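Local coordinates for protein MGS-M4 (Unidentified, PDB 4Q3M) that is probably an NAD(P)H-dependent aldo-keto reductase of the TIM-barrel class, of unknown substrate, found in a deep-sea metagenome library, at residues T247-E250 / E251-K254; F266-F269 / D270-D273. All coordinates share one frame; numbering follows the deposited sequence.

Contact 1 (T247-E250 / E251-K254); sequences TLDE and EDMK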
loop_
_atom_site.group_PDB
_atom_site.type_symbol
_atom_site.label_atom_id
_atom_site.label_comp_id
_atom_site.label_asym_id
_atom_site.label_seq_id
_atom_site.Cartn_x
_atom_site.Cartn_y
_atom_site.Cartn_z
ATOM N N THR A 247 13.660 -24.090 -15.791
ATOM C CA THR A 247 13.198 -24.010 -14.411
ATOM C C THR A 247 14.147 -23.178 -13.555
ATOM O O THR A 247 15.274 -22.895 -13.959
ATOM C CB THR A 247 13.057 -25.413 -13.788
ATOM O OG1 THR A 247 12.650 -25.293 -12.420
ATOM C CG2 THR A 247 14.381 -26.159 -13.854
ATOM N N LEU A 248 13.683 -22.786 -12.373
ATOM C CA LEU A 248 14.505 -22.032 -11.435
ATOM C C LEU A 248 14.734 -22.836 -10.160
ATOM O O LEU A 248 13.778 -23.255 -9.506
ATOM C CB LEU A 248 13.853 -20.687 -11.106
ATOM C CG LEU A 248 13.684 -19.712 -12.273
ATOM C CD1 LEU A 248 12.937 -18.466 -11.828
ATOM C CD2 LEU A 248 15.037 -19.346 -12.865
ATOM N N ASP A 249 15.997 -23.050 -9.808
ATOM C CA ASP A 249 16.327 -23.850 -8.633
ATOM C C ASP A 249 16.178 -23.049 -7.344
ATOM O O ASP A 249 15.837 -21.865 -7.371
ATOM C CB ASP A 249 17.745 -24.423 -8.745
ATOM C CG ASP A 249 18.800 -23.358 -8.997
ATOM O OD1 ASP A 249 18.716 -22.259 -8.409
ATOM O OD2 ASP A 249 19.729 -23.629 -9.787
ATOM N N GLU A 250 16.445 -23.706 -6.220
ATOM C CA GLU A 250 16.257 -23.109 -4.902
ATOM C C GLU A 250 17.111 -21.861 -4.687
ATOM O O GLU A 250 16.624 -20.854 -4.173
ATOM C CB GLU A 250 16.565 -24.138 -3.810
ATOM C CG GLU A 250 16.665 -23.550 -2.412
ATOM C CD GLU A 250 16.859 -24.610 -1.347
ATOM O OE1 GLU A 250 17.187 -25.763 -1.702
ATOM O OE2 GLU A 250 16.684 -24.292 -0.151
ATOM N N GLU A 251 18.379 -21.926 -5.084
ATOM C CA GLU A 251 19.291 -20.808 -4.859
ATOM C C GLU A 251 18.919 -19.616 -5.737
ATOM O O GLU A 251 19.175 -18.469 -5.371
ATOM C CB GLU A 251 20.745 -21.227 -5.108
ATOM C CG GLU A 251 21.262 -20.956 -6.513
ATOM C CD GLU A 251 22.767 -21.104 -6.614
ATOM O OE1 GLU A 251 23.369 -20.471 -7.508
ATOM O OE2 GLU A 251 23.348 -21.851 -5.800
ATOM N N ASP A 252 18.308 -19.887 -6.887
ATOM C CA ASP A 252 17.800 -18.822 -7.744
ATOM C C ASP A 252 16.655 -18.101 -7.049
ATOM O O ASP A 252 16.642 -16.874 -6.960
ATOM C CB ASP A 252 17.330 -19.371 -9.093
ATOM C CG ASP A 252 18.479 -19.695 -10.027
ATOM O OD1 ASP A 252 19.551 -19.068 -9.896
ATOM O OD2 ASP A 252 18.307 -20.573 -10.899
ATOM N N MET A 253 15.701 -18.882 -6.551
ATOM C CA MET A 253 14.524 -18.346 -5.878
ATOM C C MET A 253 14.895 -17.524 -4.649
ATOM O O MET A 253 14.287 -16.489 -4.378
ATOM C CB MET A 253 13.580 -19.483 -5.482
ATOM C CG MET A 253 12.998 -20.235 -6.665
ATOM S SD MET A 253 11.959 -19.180 -7.691
ATOM C CE MET A 253 10.627 -18.820 -6.550
ATOM N N LYS A 254 15.896 -17.991 -3.910
ATOM C CA LYS A 254 16.347 -17.286 -2.718
ATOM C C LYS A 254 17.151 -16.046 -3.097
ATOM O O LYS A 254 17.256 -15.101 -2.315
ATOM C CB LYS A 254 17.180 -18.211 -1.828
ATOM C CG LYS A 254 16.758 -18.195 -0.367
ATOM C CD LYS A 254 15.264 -18.450 -0.229
ATOM C CE LYS A 254 14.834 -18.473 1.229
ATOM N NZ LYS A 254 13.410 -18.067 1.391
#
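Asp249 stands at the N-cap of helix 250-257 and takes up its first turn with both backbone and side chain. Carboxylate oxygen OD1 accepts from Asp252 N at 2.8 Å, the donor arriving nearly in line with the CG-OD1 bond. A chi1 of 55°, with CG lying between the backbone N and the carbonyl carbon, folds the acid back over the helix start and makes this possible. Main-chain bonds continue the turn: Met253 N reaches Asp249 O at 3.1 Å, and Lys254 N reaches Glu250 O at 3.0 Å. Asp252 N makes a second, weak bond to Asp249 O.

Charges form a second layer. The carboxylates of Asp249 and Asp252 lie near one another with their planes 24° apart, OD1 of Asp249 being 3.0 Å from OD2 of Asp252. Lys207 forms salt bridges with both residues and probably offsets much of their mutual repulsion; OD2 of Asp252 also hydrogen-bonds to His208. Several acids thus gather at the amino end of the helix, where its dipole would be expected to favour negative charge.

The apolar contact joins Leu248, the residue just before the cap, to Met253: CB of Leu248 lies 4.2 Å from SD of Met253, whose chain bends at chi2 and chi3. Branch CD2 of Leu248 sets a methyl beside a carboxylate oxygen, OD2 of Asp252, at 4.0 Å, the two side chains crossing at about a right angle. Leu248 and Met253 both touch Trp219, so that the pair packs against helix 212-222. Asp249 is thus a side-chain N-cap, and Leu248 meets Met253 five residues on in the manner of a hydrophobic staple, here opening the helix that follows the eighth strand and helix 234-241 of the TIM barrel.

Contact 2 (F266-F269 / D270-D273); sequences FTEF and DNVD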
loop_
_atom_site.group_PDB
_atom_site.type_symbol
_atom_site.label_atom_id
_atom_site.label_comp_id
_atom_site.label_asym_id
_atom_site.label_seq_id
_atom_site.Cartn_x
_atom_site.Cartn_y
_atom_site.Cartn_z
ATOM N N PHE A 266 1.776 1.206 -8.134
ATOM C CA PHE A 266 0.433 1.705 -8.410
ATOM C C PHE A 266 -0.313 2.149 -7.154
ATOM O O PHE A 266 0.165 1.963 -6.034
ATOM C CB PHE A 266 -0.372 0.643 -9.157
ATOM C CG PHE A 266 0.158 0.347 -10.530
ATOM C CD1 PHE A 266 -0.186 1.148 -11.607
ATOM C CD2 PHE A 266 1.014 -0.721 -10.742
ATOM C CE1 PHE A 266 0.306 0.884 -12.872
ATOM C CE2 PHE A 266 1.511 -0.989 -12.004
ATOM C CZ PHE A 266 1.156 -0.186 -13.070
ATOM N N THR A 267 -1.487 2.738 -7.369
ATOM C CA THR A 267 -2.292 3.356 -6.315
ATOM C C THR A 267 -2.486 2.465 -5.090
ATOM O O THR A 267 -2.782 1.278 -5.214
ATOM C CB THR A 267 -3.682 3.751 -6.853
ATOM O OG1 THR A 267 -3.532 4.482 -8.077
ATOM C CG2 THR A 267 -4.435 4.602 -5.839
ATOM N N GLU A 268 -2.306 3.054 -3.910
ATOM C CA GLU A 268 -2.501 2.345 -2.651
ATOM C C GLU A 268 -3.943 1.854 -2.549
ATOM O O GLU A 268 -4.871 2.549 -2.966
ATOM C CB GLU A 268 -2.144 3.250 -1.467
ATOM C CG GLU A 268 -1.751 2.509 -0.196
ATOM C CD GLU A 268 -2.946 1.978 0.573
ATOM O OE1 GLU A 268 -3.997 2.651 0.577
ATOM O OE2 GLU A 268 -2.832 0.886 1.169
ATOM N N PHE A 269 -4.114 0.656 -1.997
ATOM C CA PHE A 269 -5.398 -0.045 -1.981
ATOM C C PHE A 269 -6.576 0.793 -1.480
ATOM O O PHE A 269 -7.691 0.668 -1.988
ATOM C CB PHE A 269 -5.292 -1.310 -1.123
ATOM C CG PHE A 269 -4.237 -2.277 -1.584
ATOM C CD1 PHE A 269 -4.537 -3.258 -2.515
ATOM C CD2 PHE A 269 -2.951 -2.215 -1.072
ATOM C CE1 PHE A 269 -3.571 -4.153 -2.936
ATOM C CE2 PHE A 269 -1.980 -3.108 -1.489
ATOM C CZ PHE A 269 -2.291 -4.078 -2.422
ATOM N N ASP A 270 -6.329 1.642 -0.489
ATOM C CA ASP A 270 -7.409 2.376 0.166
ATOM C C ASP A 270 -7.396 3.876 -0.119
ATOM O O ASP A 270 -7.949 4.661 0.651
ATOM C CB ASP A 270 -7.352 2.147 1.678
ATOM C CG ASP A 270 -7.912 0.798 2.083
ATOM O OD1 ASP A 270 -9.033 0.465 1.644
ATOM O OD2 ASP A 270 -7.233 0.073 2.839
ATOM N N ASN A 271 -6.775 4.274 -1.225
ATOM C CA ASN A 271 -6.719 5.685 -1.591
ATOM C C ASN A 271 -7.131 5.934 -3.037
ATOM O O ASN A 271 -6.526 6.749 -3.734
ATOM C CB ASN A 271 -5.314 6.240 -1.349
ATOM C CG ASN A 271 -4.992 6.388 0.125
ATOM O OD1 ASN A 271 -5.137 7.468 0.696
ATOM N ND2 ASN A 271 -4.556 5.299 0.749
ATOM N N VAL A 272 -8.170 5.232 -3.480
ATOM C CA VAL A 272 -8.648 5.352 -4.851
ATOM C C VAL A 272 -9.862 6.273 -4.946
ATOM O O VAL A 272 -10.952 5.927 -4.491
ATOM C CB VAL A 272 -9.018 3.977 -5.436
ATOM C CG1 VAL A 272 -9.499 4.123 -6.871
ATOM C CG2 VAL A 272 -7.828 3.034 -5.358
ATOM N N ASP A 273 -9.664 7.445 -5.542
ATOM C CA ASP A 273 -10.747 8.408 -5.709
ATOM C C ASP A 273 -11.387 8.287 -7.089
ATOM O O ASP A 273 -12.539 8.674 -7.283
ATOM C CB ASP A 273 -10.236 9.834 -5.490
ATOM C CG ASP A 273 -9.775 10.076 -4.065
ATOM O OD1 ASP A 273 -10.292 9.404 -3.148
ATOM O OD2 ASP A 273 -8.896 10.941 -3.861
HETATM O O HOH W 1 -4.522 -0.761 2.105
HETATM O O HOH W 2 -9.516 2.535 -2.323
#
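Residues Glu268 to Asn271 fold into a type I beta turn, closed by a bond from Asn271 N to Glu268 O at 3.1 Å. The turn belongs to the C-terminal loop, which in aldo-keto reductases typically borders the active-site mouth of the barrel.

Glu268 also spans the turn with its side chain. A bend at chi2 (-79°) curls the carboxylate back over the backbone, where OE1 accepts two bonds: from Asp270 N at 2.8 Å and from Asn271 ND2 at 2.7 Å. The amide hydrogen of Asp270 comes from above the carboxylate plane, 49° out of it, whereas ND2 arrives on the anti side from the opposite face. Carboxylate and amide planes are 77° apart, yet OE1 lies in the amide plane of Asn271, as suits an N-H donor. Two donors on OE1, from opposite faces, should restrict the rotation of the carboxylate, and its other oxygen, OE2, meets the edge of the Phe269 ring in plane. An alanine in place of Glu268 is likely to leave Asp270 N and Asn271 ND2 without their shared acceptor and the asparagine amide less firmly oriented.

Asp270 directs OD1 to His142, and a water bridges Glu268 OE2 and Asp270 OD2. Asn271 looks to the second subunit, where its OD1 accepts from the backbone N of Asn167; Phe269 of that subunit packs on Glu268, and the turn is therefore part of the dimer interface. At the open ends of the turn the methyl CG2 of Thr267 touches CG2 of Val272 at 3.8 Å, the side chains crossing at about a right angle. A second water, beside Val272, donates to Phe269 O at 2.6 Å and accepts from Val272 N at 3.2 Å.

How the contacts relate
Contacts 1 and 2 follow one another along the C-terminal part of the chain, but they do not touch: their centres lie 33 Å apart, and their nearest atoms are about 20 Å from each other. Contact 1 starts helix 250-257 on the outside of the barrel, its centre 24 Å from that of the chain, whereas contact 2, 18 Å from the same point, lies in the loop beyond that helix. The matching helix of the second subunit, which carries that subunit's own copy of contact 1, ends at Arg257, whose salt bridge to Asp273 brings it to contact 2. As part of the C-terminal loop, contact 2 is probably the one closer to the active site.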